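Local coordinates for protein flap endonuclease 1 (Methanocaldococcus jannaschii, PDB 1A76) that cuts 5'-flap structures during DNA replication and repair, acting as a magnesium-dependent, structure-specific endonuclease and 5'-3' exonuclease, at residues V24-M29 and P75-D80; E53-Y58 and N294-D299; A168-D173 and N187-K192; A181-R186 and P195-L200. One frame throughout, in Å; residues are numbered along the deposited sequence.

Contact 1: V24-M29 and P75-D80; sequences VAIDGM and PIWVFD
Two neighbouring parallel strands of the nuclease core, V24-D27 and P75-F79, lie side by side in the N-domain and bring D27 and D80 to the same end of the sheet. Their backbones are joined by I76 N to V24 O, I26 N to I76 O (2.8 Å), V78 N to I26 O and G28 N to V78 O, the last carrying the pairing onto helix 28-38. On the sheet face that carries V24, P75 and W77, I26 makes the closest side-chain contacts. Its CG1 stands beside the backbone N (chi1 -64°) and the chain runs on to CD1, which lies over one face of the indole, 3.8 Å from the centroid of the W77 five-membered ring in a CH-pi contact. The same CD1 presses on P75 CB at a tight 3.4 Å. M29 CE approaches the edge of the F79 ring, near its plane, while M29 CG lies 3.4 Å from D80 OD2. Water 1 lies between the two aspartates, 3.0 Å from D27 OD1 and 2.7 Å from D80 OD1. D27 also N-caps helix 28-38 through N30 N, and D80 OD1 receives G153 N. With a manganese ion about 4 Å from the D80 side chain, D27 and D80, at and just past the strand ends, probably share the first magnesium site with E152 and E154, consistent with a PIN-like nuclease core.

Contact 2: E53-Y58 and N294-D299; sequences EITSAY and NDFNYD
Van der Waals contacts account for the direct meeting of T55 and Y58 with N294 and F296; no hydrogen bond passes straight from one segment to the other. The F296 ring presents its edge to T55; T55 CB lies near the plane of the F296 ring, 4.0 Å from CE1. F296 CZ reaches the start of helix 56-70, 4.2 Å from Y58 CB. N294 slides past T55 in the opposite direction, and T55 CG2 lies 3.4 Å from N294 OD1. That same oxygen stands at the rim of the Y58 ring, near its plane and 3.8 Å from CE2, with the amide turned 68° against the ring. F289 packs edge-to-face with the Y58 ring. Polar links run through water. Water 4 joins T55 OG1 (2.6 Å) to N294 O (2.8 Å), and water 3 sits between N294 OD1 and, more weakly, E53 OE1. N294 ND2 is bonded to F289 O in the last turn of helix 283-292, which helps to set the rotation of the amide. With an alanine here, F289 O would probably lose this donor and water 3 its amide acceptor. Where the N-domain meets the C-terminal helices, van der Waals contacts and two waters thus join these two segments, while D295 OD2 accepts R50 N beside them; the chemistry between the segments implies a junction resting on shape and solvent-mediated links.

Contact 3: A168-D173 and N187-K192; sequences AVVSQD and NLTTTK
The side chain of Q172 reaches across to the loop N187-T190, while V170, on the strand, meets L188. V170 and L188 cross at about a right angle, touching through V170 CG2 and L188 CD1 at 3.8 Å. Because CG2 of V170 stands beside its backbone N (chi1 169° for CG1), it faces L188 while the residue also packs on V24 and I26. Q172 bends at chi2 (-58°), which curls its amide over the loop. There it crosses the N187 side chain at roughly a right angle, with the two amide planes 42° apart, and passes T189 in the opposite direction, CG lying 3.8 Å from T189 OG1. N187 ND2 bonds M194 O. As modelled, Q172 NE2 is 2.8 Å from N187 N, but the orientation of this amide is uncertain. Q172 CD is also 3.4 Å from T190 OG1. Replacing Q172 by an alanine would probably leave a gap over N187-T190, the polar loop atoms lacking an amide beside them. The backbone holds the residue in place, Q172 N bonding to N30 OD1 and Q172 O to R186 NH1. Next to it S171 OG accepts D173 N (3.1 Å) in an ST turn that includes D173, predicted to bind the second magnesium. One apolar touch thus sits beside a mostly polar one, an amide lying among loop N-H and hydroxyl groups near a probable metal ligand.

Contact 4: A181-R186 and P195-L200; sequences APRVVR and PELIEL
E196 OE2 is gripped by three groups: R186 NE across the hairpin, K11 NZ in a second salt bridge, and Y174 OH. The bond from R186 NE is 3.0 Å long and fairly straight (158° at the hydrogen). It lies close to the guanidinium plane but reaches OE2 from above the carboxylate, the two groups being turned 52° against each other. R186 is bent at chi3 (-44°), which turns its end toward E196; its NH1 is taken by Q172 O. On the same face of the sheet I198 CD1 lies 3.8 Å from R186 CG, and V184 runs alongside I198. The opposite face carries V185 and L197, crossing obliquely with V185 CG2 3.6 Å from L197 CD1. L197 CD1 also touches the R183 chain, 3.9 Å from its CG. R183 lies beside E199, pointing the same way, but their charged ends stay apart, R183 NE being 5.1 Å from E199 OE2; the guanidinium instead makes a cation-pi contact with W167 and bonds W167 O through NH1. Between the two faces the strands pair antiparallel, with reciprocal backbone bonds between V184 and I198 and between R186 and E196 (R186 N to E196 O 2.8 Å). L200 N to P182 O, 2.9 Å, continues the pairing to the start of helix 200-207. Near the predicted metal ligand D173, then, E196 would probably offset part of the positive charge of R186 and K11, while apolar pairs on both faces and the backbone bonds hold the two strands together.

Contacts 1, 3 and 4 belong to one mixed sheet. Strands 74-79, 23-27, 168-170, 183-186 and 196-199 follow one another across it, so the centres of contacts 1 and 3 lie 11 Å apart and those of contacts 3 and 4 only 9 Å. Contacts 1 and 3 meet through backbone bonds between A25 and strand 168-170; contacts 3 and 4 cross along the chain and meet where V169 pairs with V185. D27, D80 and D173, probable magnesium ligands, lie at or shortly past the ends of neighbouring strands. The centre of contact 2 lies about 21 Å from that of contact 1, away from the metal sites; it encloses contacts 3 and 4 in sequence and joins N-domain to C-terminal helices.

Contact 1: V24-M29 and P75-D80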
loop_
_atom_site.group_PDB
_atom_site.type_symbol
_atom_site.label_atom_id
_atom_site.label_comp_id
_atom_site.label_asym_id
_atom_site.label_seq_id
_atom_site.Cartn_x
_atom_site.Cartn_y
_atom_site.Cartn_z
ATOM N N VAL A 24 -3.184 7.704 -11.031
ATOM C CA VAL A 24 -2.904 6.473 -10.280
ATOM C C VAL A 24 -3.313 6.586 -8.821
ATOM O O VAL A 24 -3.270 7.667 -8.240
ATOM C CB VAL A 24 -1.386 6.104 -10.275
ATOM C CG1 VAL A 24 -0.974 5.535 -11.629
ATOM C CG2 VAL A 24 -0.528 7.344 -9.910
ATOM N N ALA A 25 -3.709 5.464 -8.233
ATOM C CA ALA A 25 -4.053 5.438 -6.818
ATOM C C ALA A 25 -2.833 4.796 -6.161
ATOM O O ALA A 25 -2.471 3.666 -6.482
ATOM C CB ALA A 25 -5.303 4.593 -6.576
ATOM N N ILE A 26 -2.177 5.525 -5.271
ATOM C CA ILE A 26 -0.999 4.988 -4.606
ATOM C C ILE A 26 -1.317 4.253 -3.308
ATOM O O ILE A 26 -1.997 4.789 -2.439
ATOM C CB ILE A 26 0.015 6.093 -4.258
ATOM C CG1 ILE A 26 0.551 6.742 -5.532
ATOM C CG2 ILE A 26 1.185 5.482 -3.468
ATOM C CD1 ILE A 26 1.284 8.021 -5.282
ATOM N N ASP A 27 -0.823 3.023 -3.182
ATOM C CA ASP A 27 -1.016 2.269 -1.950
ATOM C C ASP A 27 -0.093 2.958 -0.938
ATOM O O ASP A 27 1.118 2.704 -0.902
ATOM C CB ASP A 27 -0.602 0.810 -2.128
ATOM C CG ASP A 27 -0.779 0.003 -0.854
ATOM O OD1 ASP A 27 -0.654 0.577 0.250
ATOM O OD2 ASP A 27 -1.043 -1.206 -0.957
ATOM N N GLY A 28 -0.686 3.846 -0.145
ATOM C CA GLY A 28 0.041 4.627 0.838
ATOM C C GLY A 28 0.954 3.918 1.812
ATOM O O GLY A 28 2.125 4.259 1.914
ATOM N N MET A 29 0.431 2.945 2.545
ATOM C CA MET A 29 1.256 2.240 3.516
ATOM C C MET A 29 2.354 1.462 2.827
ATOM O O MET A 29 3.460 1.384 3.333
ATOM C CB MET A 29 0.403 1.315 4.377
ATOM C CG MET A 29 -0.592 2.083 5.228
ATOM S SD MET A 29 0.228 3.097 6.472
ATOM C CE MET A 29 0.123 4.669 5.697
ATOM N N PRO A 75 -1.196 11.501 -9.015
ATOM C CA PRO A 75 -1.487 10.505 -7.992
ATOM C C PRO A 75 -2.488 10.935 -6.924
ATOM O O PRO A 75 -2.681 12.128 -6.639
ATOM C CB PRO A 75 -0.116 10.247 -7.382
ATOM C CG PRO A 75 0.554 11.635 -7.441
ATOM C CD PRO A 75 -0.143 12.428 -8.552
ATOM N N ILE A 76 -3.143 9.936 -6.354
ATOM C CA ILE A 76 -4.061 10.154 -5.261
ATOM C C ILE A 76 -3.571 9.114 -4.259
ATOM O O ILE A 76 -3.439 7.932 -4.592
ATOM C CB ILE A 76 -5.543 9.905 -5.658
ATOM C CG1 ILE A 76 -6.424 10.052 -4.417
ATOM C CG2 ILE A 76 -5.705 8.529 -6.305
ATOM C CD1 ILE A 76 -7.762 10.720 -4.671
ATOM N N TRP A 77 -3.263 9.565 -3.047
ATOM C CA TRP A 77 -2.757 8.680 -2.013
ATOM C C TRP A 77 -3.883 7.987 -1.251
ATOM O O TRP A 77 -4.871 8.610 -0.858
ATOM C CB TRP A 77 -1.870 9.476 -1.045
ATOM C CG TRP A 77 -0.529 9.794 -1.621
ATOM C CD1 TRP A 77 -0.250 10.691 -2.619
ATOM C CD2 TRP A 77 0.722 9.196 -1.259
ATOM N NE1 TRP A 77 1.093 10.682 -2.895
ATOM C CE2 TRP A 77 1.714 9.777 -2.077
ATOM C CE3 TRP A 77 1.101 8.222 -0.321
ATOM C CZ2 TRP A 77 3.069 9.418 -1.988
ATOM C CZ3 TRP A 77 2.441 7.863 -0.234
ATOM C CH2 TRP A 77 3.411 8.463 -1.062
ATOM N N VAL A 78 -3.730 6.686 -1.050
ATOM C CA VAL A 78 -4.730 5.913 -0.336
ATOM C C VAL A 78 -4.148 5.311 0.930
ATOM O O VAL A 78 -3.192 4.525 0.893
ATOM C CB VAL A 78 -5.298 4.787 -1.218
ATOM C CG1 VAL A 78 -6.500 4.171 -0.548
ATOM C CG2 VAL A 78 -5.695 5.332 -2.567
ATOM N N PHE A 79 -4.740 5.680 2.063
ATOM C CA PHE A 79 -4.276 5.186 3.340
ATOM C C PHE A 79 -5.228 4.151 3.920
ATOM O O PHE A 79 -6.368 4.033 3.476
ATOM C CB PHE A 79 -4.062 6.365 4.284
ATOM C CG PHE A 79 -2.929 7.264 3.860
ATOM C CD1 PHE A 79 -1.612 6.972 4.232
ATOM C CD2 PHE A 79 -3.171 8.385 3.066
ATOM C CE1 PHE A 79 -0.552 7.783 3.819
ATOM C CE2 PHE A 79 -2.123 9.205 2.646
ATOM C CZ PHE A 79 -0.810 8.905 3.021
ATOM N N ASP A 80 -4.736 3.386 4.888
ATOM C CA ASP A 80 -5.516 2.324 5.516
ATOM C C ASP A 80 -6.563 2.851 6.484
ATOM O O ASP A 80 -7.619 2.240 6.668
ATOM C CB ASP A 80 -4.596 1.373 6.298
ATOM C CG ASP A 80 -3.872 0.378 5.411
ATOM O OD1 ASP A 80 -4.232 0.245 4.233
ATOM O OD2 ASP A 80 -2.934 -0.280 5.894
HETATM O O HOH W 1 -2.695 -0.538 2.113
HETATM O O HOH W 2 -2.659 2.413 2.407
#

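Contact 2: E53-Y58 and N294-D299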
loop_
_atom_site.group_PDB
_atom_site.type_symbol
_atom_site.label_atom_id
_atom_site.label_comp_id
_atom_site.label_asym_id
_atom_site.label_seq_id
_atom_site.Cartn_x
_atom_site.Cartn_y
_atom_site.Cartn_z
ATOM N N GLU A 53 14.517 12.089 14.936
ATOM C CA GLU A 53 13.259 11.512 14.442
ATOM C C GLU A 53 13.422 11.104 12.985
ATOM O O GLU A 53 14.053 11.814 12.206
ATOM C CB GLU A 53 12.108 12.514 14.556
ATOM C CG GLU A 53 11.662 12.802 15.979
ATOM C CD GLU A 53 10.723 13.992 16.067
ATOM O OE1 GLU A 53 10.993 15.026 15.417
ATOM O OE2 GLU A 53 9.710 13.889 16.787
ATOM N N ILE A 54 12.849 9.963 12.622
ATOM C CA ILE A 54 12.964 9.458 11.259
ATOM C C ILE A 54 12.149 10.260 10.244
ATOM O O ILE A 54 10.927 10.410 10.381
ATOM C CB ILE A 54 12.557 7.979 11.191
ATOM C CG1 ILE A 54 13.589 7.131 11.950
ATOM C CG2 ILE A 54 12.483 7.526 9.742
ATOM C CD1 ILE A 54 13.136 5.711 12.196
ATOM N N THR A 55 12.843 10.750 9.217
ATOM C CA THR A 55 12.223 11.572 8.166
ATOM C C THR A 55 12.171 10.883 6.804
ATOM O O THR A 55 11.738 11.464 5.811
ATOM C CB THR A 55 12.984 12.903 8.017
ATOM O OG1 THR A 55 14.352 12.638 7.693
ATOM C CG2 THR A 55 12.940 13.688 9.321
ATOM N N SER A 56 12.627 9.640 6.771
ATOM C CA SER A 56 12.632 8.828 5.559
ATOM C C SER A 56 11.321 8.896 4.759
ATOM O O SER A 56 11.343 9.086 3.532
ATOM C CB SER A 56 12.924 7.367 5.945
ATOM O OG SER A 56 14.307 7.092 5.827
ATOM N N ALA A 57 10.190 8.741 5.450
ATOM C CA ALA A 57 8.873 8.765 4.801
ATOM C C ALA A 57 8.487 10.129 4.218
ATOM O O ALA A 57 7.923 10.213 3.127
ATOM C CB ALA A 57 7.809 8.324 5.775
ATOM N N TYR A 58 8.772 11.195 4.959
ATOM C CA TYR A 58 8.447 12.536 4.500
ATOM C C TYR A 58 9.230 12.854 3.206
ATOM O O TYR A 58 8.705 13.504 2.285
ATOM C CB TYR A 58 8.776 13.564 5.603
ATOM C CG TYR A 58 8.279 13.185 6.999
ATOM C CD1 TYR A 58 7.127 12.416 7.165
ATOM C CD2 TYR A 58 8.969 13.590 8.145
ATOM C CE1 TYR A 58 6.673 12.054 8.430
ATOM C CE2 TYR A 58 8.522 13.236 9.417
ATOM C CZ TYR A 58 7.373 12.463 9.550
ATOM O OH TYR A 58 6.948 12.065 10.791
ATOM N N ASN A 294 11.993 19.600 10.194
ATOM C CA ASN A 294 12.589 18.312 9.881
ATOM C C ASN A 294 13.935 18.319 9.182
ATOM O O ASN A 294 14.357 17.328 8.586
ATOM C CB ASN A 294 11.558 17.464 9.150
ATOM C CG ASN A 294 10.543 16.872 10.113
ATOM O OD1 ASN A 294 10.848 15.923 10.837
ATOM N ND2 ASN A 294 9.347 17.447 10.152
ATOM N N ASP A 295 14.607 19.461 9.273
ATOM C CA ASP A 295 15.940 19.628 8.738
ATOM C C ASP A 295 16.206 19.297 7.278
ATOM O O ASP A 295 17.314 18.867 6.924
ATOM C CB ASP A 295 16.907 18.856 9.632
ATOM C CG ASP A 295 16.859 19.331 11.068
ATOM O OD1 ASP A 295 17.123 20.528 11.297
ATOM O OD2 ASP A 295 16.549 18.520 11.964
ATOM N N PHE A 296 15.213 19.472 6.424
ATOM C CA PHE A 296 15.446 19.221 5.011
ATOM C C PHE A 296 16.299 20.398 4.528
ATOM O O PHE A 296 16.340 21.449 5.175
ATOM C CB PHE A 296 14.125 19.183 4.237
ATOM C CG PHE A 296 13.480 17.815 4.192
ATOM C CD1 PHE A 296 13.367 17.045 5.339
ATOM C CD2 PHE A 296 12.967 17.310 2.999
ATOM C CE1 PHE A 296 12.753 15.794 5.303
ATOM C CE2 PHE A 296 12.353 16.065 2.955
ATOM C CZ PHE A 296 12.245 15.305 4.105
ATOM N N ASN A 297 16.990 20.217 3.410
ATOM C CA ASN A 297 17.820 21.284 2.856
ATOM C C ASN A 297 16.901 22.373 2.305
ATOM O O ASN A 297 16.044 22.106 1.456
ATOM C CB ASN A 297 18.711 20.743 1.741
ATOM C CG ASN A 297 19.497 21.836 1.056
ATOM O OD1 ASN A 297 19.153 22.259 -0.042
ATOM N ND2 ASN A 297 20.557 22.305 1.710
ATOM N N TYR A 298 17.083 23.600 2.783
ATOM C CA TYR A 298 16.238 24.701 2.354
ATOM C C TYR A 298 16.204 24.903 0.857
ATOM O O TYR A 298 15.133 24.925 0.251
ATOM C CB TYR A 298 16.660 26.015 3.013
ATOM C CG TYR A 298 15.853 27.180 2.492
ATOM C CD1 TYR A 298 14.582 27.449 2.994
ATOM C CD2 TYR A 298 16.322 27.953 1.432
ATOM C CE1 TYR A 298 13.788 28.454 2.448
ATOM C CE2 TYR A 298 15.545 28.956 0.876
ATOM C CZ TYR A 298 14.279 29.200 1.382
ATOM O OH TYR A 298 13.507 30.177 0.819
ATOM N N ASP A 299 17.381 25.067 0.263
ATOM C CA ASP A 299 17.496 25.288 -1.171
ATOM C C ASP A 299 16.699 24.260 -1.975
ATOM O O ASP A 299 15.889 24.619 -2.833
ATOM C CB ASP A 299 18.971 25.234 -1.591
ATOM C CG ASP A 299 19.722 26.533 -1.301
ATOM O OD1 ASP A 299 19.088 27.523 -0.875
ATOM O OD2 ASP A 299 20.959 26.552 -1.502
HETATM O O HOH W 3 9.726 14.464 12.513
HETATM O O HOH W 4 15.570 14.968 7.613
#

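Contact 3: A168-D173 and N187-K192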
loop_
_atom_site.group_PDB
_atom_site.type_symbol
_atom_site.label_atom_id
_atom_site.label_comp_id
_atom_site.label_asym_id
_atom_site.label_seq_id
_atom_site.Cartn_x
_atom_site.Cartn_y
_atom_site.Cartn_z
ATOM N N ALA A 168 -4.328 2.853 -12.688
ATOM C CA ALA A 168 -3.714 1.740 -11.994
ATOM C C ALA A 168 -3.431 2.029 -10.532
ATOM O O ALA A 168 -3.552 3.175 -10.052
ATOM C CB ALA A 168 -2.402 1.348 -12.699
ATOM N N VAL A 169 -3.053 0.965 -9.834
ATOM C CA VAL A 169 -2.688 1.053 -8.430
ATOM C C VAL A 169 -1.159 0.999 -8.401
ATOM O O VAL A 169 -0.543 0.155 -9.052
ATOM C CB VAL A 169 -3.268 -0.145 -7.629
ATOM C CG1 VAL A 169 -2.632 -0.220 -6.240
ATOM C CG2 VAL A 169 -4.789 -0.013 -7.534
ATOM N N VAL A 170 -0.547 1.928 -7.683
ATOM C CA VAL A 170 0.899 1.940 -7.552
ATOM C C VAL A 170 1.251 1.219 -6.249
ATOM O O VAL A 170 0.750 1.561 -5.176
ATOM C CB VAL A 170 1.436 3.379 -7.533
ATOM C CG1 VAL A 170 2.906 3.388 -7.115
ATOM C CG2 VAL A 170 1.262 4.003 -8.907
ATOM N N SER A 171 2.088 0.193 -6.357
ATOM C CA SER A 171 2.494 -0.584 -5.197
ATOM C C SER A 171 3.627 -1.547 -5.563
ATOM O O SER A 171 3.858 -1.812 -6.736
ATOM C CB SER A 171 1.301 -1.385 -4.666
ATOM O OG SER A 171 1.701 -2.215 -3.585
ATOM N N GLN A 172 4.335 -2.056 -4.559
ATOM C CA GLN A 172 5.420 -3.004 -4.803
ATOM C C GLN A 172 4.881 -4.432 -4.718
ATOM O O GLN A 172 5.542 -5.393 -5.135
ATOM C CB GLN A 172 6.534 -2.815 -3.776
ATOM C CG GLN A 172 7.315 -1.532 -3.964
ATOM C CD GLN A 172 7.945 -1.454 -5.332
ATOM O OE1 GLN A 172 8.879 -2.194 -5.635
ATOM N NE2 GLN A 172 7.433 -0.574 -6.169
ATOM N N ASP A 173 3.672 -4.552 -4.177
ATOM C CA ASP A 173 3.006 -5.839 -4.008
ATOM C C ASP A 173 2.072 -6.143 -5.179
ATOM O O ASP A 173 1.607 -5.239 -5.880
ATOM C CB ASP A 173 2.192 -5.843 -2.710
ATOM C CG ASP A 173 3.063 -5.919 -1.473
ATOM O OD1 ASP A 173 4.294 -6.084 -1.603
ATOM O OD2 ASP A 173 2.511 -5.816 -0.362
ATOM N N ASN A 187 7.642 -0.504 -8.928
ATOM C CA ASN A 187 8.902 0.227 -9.085
ATOM C C ASN A 187 8.837 1.699 -9.436
ATOM O O ASN A 187 9.632 2.185 -10.249
ATOM C CB ASN A 187 9.806 -0.481 -10.086
ATOM C CG ASN A 187 10.075 -1.901 -9.685
ATOM O OD1 ASN A 187 10.164 -2.201 -8.499
ATOM N ND2 ASN A 187 10.189 -2.787 -10.659
ATOM N N LEU A 188 7.891 2.408 -8.830
ATOM C CA LEU A 188 7.790 3.849 -9.020
ATOM C C LEU A 188 8.238 4.451 -7.685
ATOM O O LEU A 188 8.942 5.459 -7.663
ATOM C CB LEU A 188 6.352 4.287 -9.352
ATOM C CG LEU A 188 5.848 4.052 -10.781
ATOM C CD1 LEU A 188 4.437 4.625 -10.939
ATOM C CD2 LEU A 188 6.795 4.714 -11.797
ATOM N N THR A 189 7.855 3.809 -6.576
ATOM C CA THR A 189 8.231 4.286 -5.238
ATOM C C THR A 189 9.691 3.954 -4.900
ATOM O O THR A 189 10.269 4.497 -3.953
ATOM C CB THR A 189 7.308 3.702 -4.141
ATOM O OG1 THR A 189 7.262 2.274 -4.240
ATOM C CG2 THR A 189 5.906 4.261 -4.282
ATOM N N THR A 190 10.260 3.048 -5.683
ATOM C CA THR A 190 11.654 2.626 -5.577
ATOM C C THR A 190 11.988 2.346 -7.031
ATOM O O THR A 190 11.300 1.565 -7.690
ATOM C CB THR A 190 11.846 1.324 -4.787
ATOM O OG1 THR A 190 10.605 0.609 -4.700
ATOM C CG2 THR A 190 12.367 1.634 -3.413
ATOM N N THR A 191 13.043 2.972 -7.527
ATOM C CA THR A 191 13.391 2.832 -8.921
ATOM C C THR A 191 14.624 1.997 -9.255
ATOM O O THR A 191 15.209 2.157 -10.335
ATOM C CB THR A 191 13.547 4.222 -9.517
ATOM O OG1 THR A 191 14.601 4.900 -8.837
ATOM C CG2 THR A 191 12.266 5.022 -9.328
ATOM N N LYS A 192 15.016 1.108 -8.343
ATOM C CA LYS A 192 16.175 0.251 -8.577
ATOM C C LYS A 192 16.001 -0.452 -9.919
ATOM O O LYS A 192 16.947 -0.580 -10.700
ATOM C CB LYS A 192 16.300 -0.794 -7.468
ATOM C CG LYS A 192 17.328 -1.874 -7.752
ATOM C CD LYS A 192 18.701 -1.472 -7.237
ATOM C CE LYS A 192 19.459 -2.670 -6.690
ATOM N NZ LYS A 192 20.033 -2.378 -5.354
#

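Contact 4: A181-R186 and P195-L200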
loop_
_atom_site.group_PDB
_atom_site.type_symbol
_atom_site.label_atom_id
_atom_site.label_comp_id
_atom_site.label_asym_id
_atom_site.label_seq_id
_atom_site.Cartn_x
_atom_site.Cartn_y
_atom_site.Cartn_z
ATOM N N ALA A 181 -8.039 -5.290 -9.160
ATOM C CA ALA A 181 -7.396 -4.125 -9.773
ATOM C C ALA A 181 -7.047 -4.498 -11.218
ATOM O O ALA A 181 -6.333 -5.474 -11.457
ATOM C CB ALA A 181 -6.139 -3.759 -9.025
ATOM N N PRO A 182 -7.514 -3.708 -12.197
ATOM C CA PRO A 182 -7.204 -4.045 -13.593
ATOM C C PRO A 182 -5.722 -3.904 -13.914
ATOM O O PRO A 182 -5.178 -4.645 -14.727
ATOM C CB PRO A 182 -8.066 -3.074 -14.410
ATOM C CG PRO A 182 -8.975 -2.411 -13.425
ATOM C CD PRO A 182 -8.305 -2.471 -12.097
ATOM N N ARG A 183 -5.063 -2.964 -13.256
ATOM C CA ARG A 183 -3.648 -2.749 -13.501
ATOM C C ARG A 183 -2.903 -2.364 -12.239
ATOM O O ARG A 183 -3.420 -1.629 -11.405
ATOM C CB ARG A 183 -3.455 -1.629 -14.519
ATOM C CG ARG A 183 -3.551 -2.028 -15.967
ATOM C CD ARG A 183 -3.542 -0.782 -16.846
ATOM N NE ARG A 183 -4.610 -0.853 -17.832
ATOM C CZ ARG A 183 -5.845 -0.398 -17.639
ATOM N NH1 ARG A 183 -6.180 0.186 -16.498
ATOM N NH2 ARG A 183 -6.743 -0.516 -18.604
ATOM N N VAL A 184 -1.673 -2.852 -12.130
ATOM C CA VAL A 184 -0.796 -2.542 -11.012
ATOM C C VAL A 184 0.523 -2.109 -11.650
ATOM O O VAL A 184 0.937 -2.665 -12.669
ATOM C CB VAL A 184 -0.525 -3.785 -10.112
ATOM C CG1 VAL A 184 0.664 -3.511 -9.190
ATOM C CG2 VAL A 184 -1.772 -4.114 -9.292
ATOM N N VAL A 185 1.158 -1.087 -11.085
ATOM C CA VAL A 185 2.448 -0.648 -11.603
ATOM C C VAL A 185 3.419 -0.622 -10.433
ATOM O O VAL A 185 3.180 0.062 -9.439
ATOM C CB VAL A 185 2.387 0.748 -12.228
ATOM C CG1 VAL A 185 3.772 1.115 -12.765
ATOM C CG2 VAL A 185 1.348 0.791 -13.339
ATOM N N ARG A 186 4.495 -1.393 -10.556
ATOM C CA ARG A 186 5.518 -1.490 -9.525
ATOM C C ARG A 186 6.766 -0.705 -9.914
ATOM O O ARG A 186 6.910 -0.284 -11.068
ATOM C CB ARG A 186 5.886 -2.950 -9.295
ATOM C CG ARG A 186 4.682 -3.867 -9.057
ATOM C CD ARG A 186 5.146 -5.131 -8.360
ATOM N NE ARG A 186 6.370 -5.584 -8.997
ATOM C CZ ARG A 186 7.536 -5.769 -8.392
ATOM N NH1 ARG A 186 7.679 -5.549 -7.099
ATOM N NH2 ARG A 186 8.577 -6.147 -9.117
ATOM N N PRO A 195 10.018 0.550 -14.140
ATOM C CA PRO A 195 8.607 0.443 -13.764
ATOM C C PRO A 195 8.097 -0.844 -14.385
ATOM O O PRO A 195 8.534 -1.221 -15.473
ATOM C CB PRO A 195 7.965 1.669 -14.402
ATOM C CG PRO A 195 9.076 2.631 -14.569
ATOM C CD PRO A 195 10.322 1.823 -14.810
ATOM N N GLU A 196 7.191 -1.521 -13.691
ATOM C CA GLU A 196 6.632 -2.770 -14.179
ATOM C C GLU A 196 5.104 -2.758 -14.125
ATOM O O GLU A 196 4.499 -2.503 -13.074
ATOM C CB GLU A 196 7.166 -3.938 -13.351
ATOM C CG GLU A 196 6.325 -5.218 -13.448
ATOM C CD GLU A 196 6.938 -6.372 -12.667
ATOM O OE1 GLU A 196 8.067 -6.771 -13.003
ATOM O OE2 GLU A 196 6.300 -6.874 -11.717
ATOM N N LEU A 197 4.490 -3.041 -15.263
ATOM C CA LEU A 197 3.042 -3.065 -15.341
ATOM C C LEU A 197 2.508 -4.492 -15.388
ATOM O O LEU A 197 3.027 -5.347 -16.119
ATOM C CB LEU A 197 2.569 -2.300 -16.585
ATOM C CG LEU A 197 1.072 -2.386 -16.901
ATOM C CD1 LEU A 197 0.294 -1.540 -15.914
ATOM C CD2 LEU A 197 0.819 -1.933 -18.325
ATOM N N ILE A 198 1.477 -4.736 -14.586
ATOM C CA ILE A 198 0.810 -6.034 -14.545
ATOM C C ILE A 198 -0.651 -5.759 -14.883
ATOM O O ILE A 198 -1.322 -4.991 -14.188
ATOM C CB ILE A 198 0.868 -6.707 -13.141
ATOM C CG1 ILE A 198 2.318 -6.949 -12.709
ATOM C CG2 ILE A 198 0.137 -8.061 -13.189
ATOM C CD1 ILE A 198 2.827 -5.984 -11.660
ATOM N N GLU A 199 -1.133 -6.353 -15.972
ATOM C CA GLU A 199 -2.529 -6.192 -16.378
ATOM C C GLU A 199 -3.266 -7.464 -16.003
ATOM O O GLU A 199 -2.954 -8.529 -16.529
ATOM C CB GLU A 199 -2.650 -5.968 -17.895
ATOM C CG GLU A 199 -3.925 -5.227 -18.292
ATOM C CD GLU A 199 -4.325 -5.433 -19.748
ATOM O OE1 GLU A 199 -3.427 -5.638 -20.592
ATOM O OE2 GLU A 199 -5.543 -5.384 -20.046
ATOM N N LEU A 200 -4.240 -7.349 -15.106
ATOM C CA LEU A 200 -5.015 -8.504 -14.634
ATOM C C LEU A 200 -5.616 -9.343 -15.770
ATOM O O LEU A 200 -5.533 -10.570 -15.752
ATOM C CB LEU A 200 -6.121 -8.044 -13.678
ATOM C CG LEU A 200 -6.986 -9.108 -12.965
ATOM C CD1 LEU A 200 -6.122 -10.007 -12.062
ATOM C CD2 LEU A 200 -8.069 -8.417 -12.131
#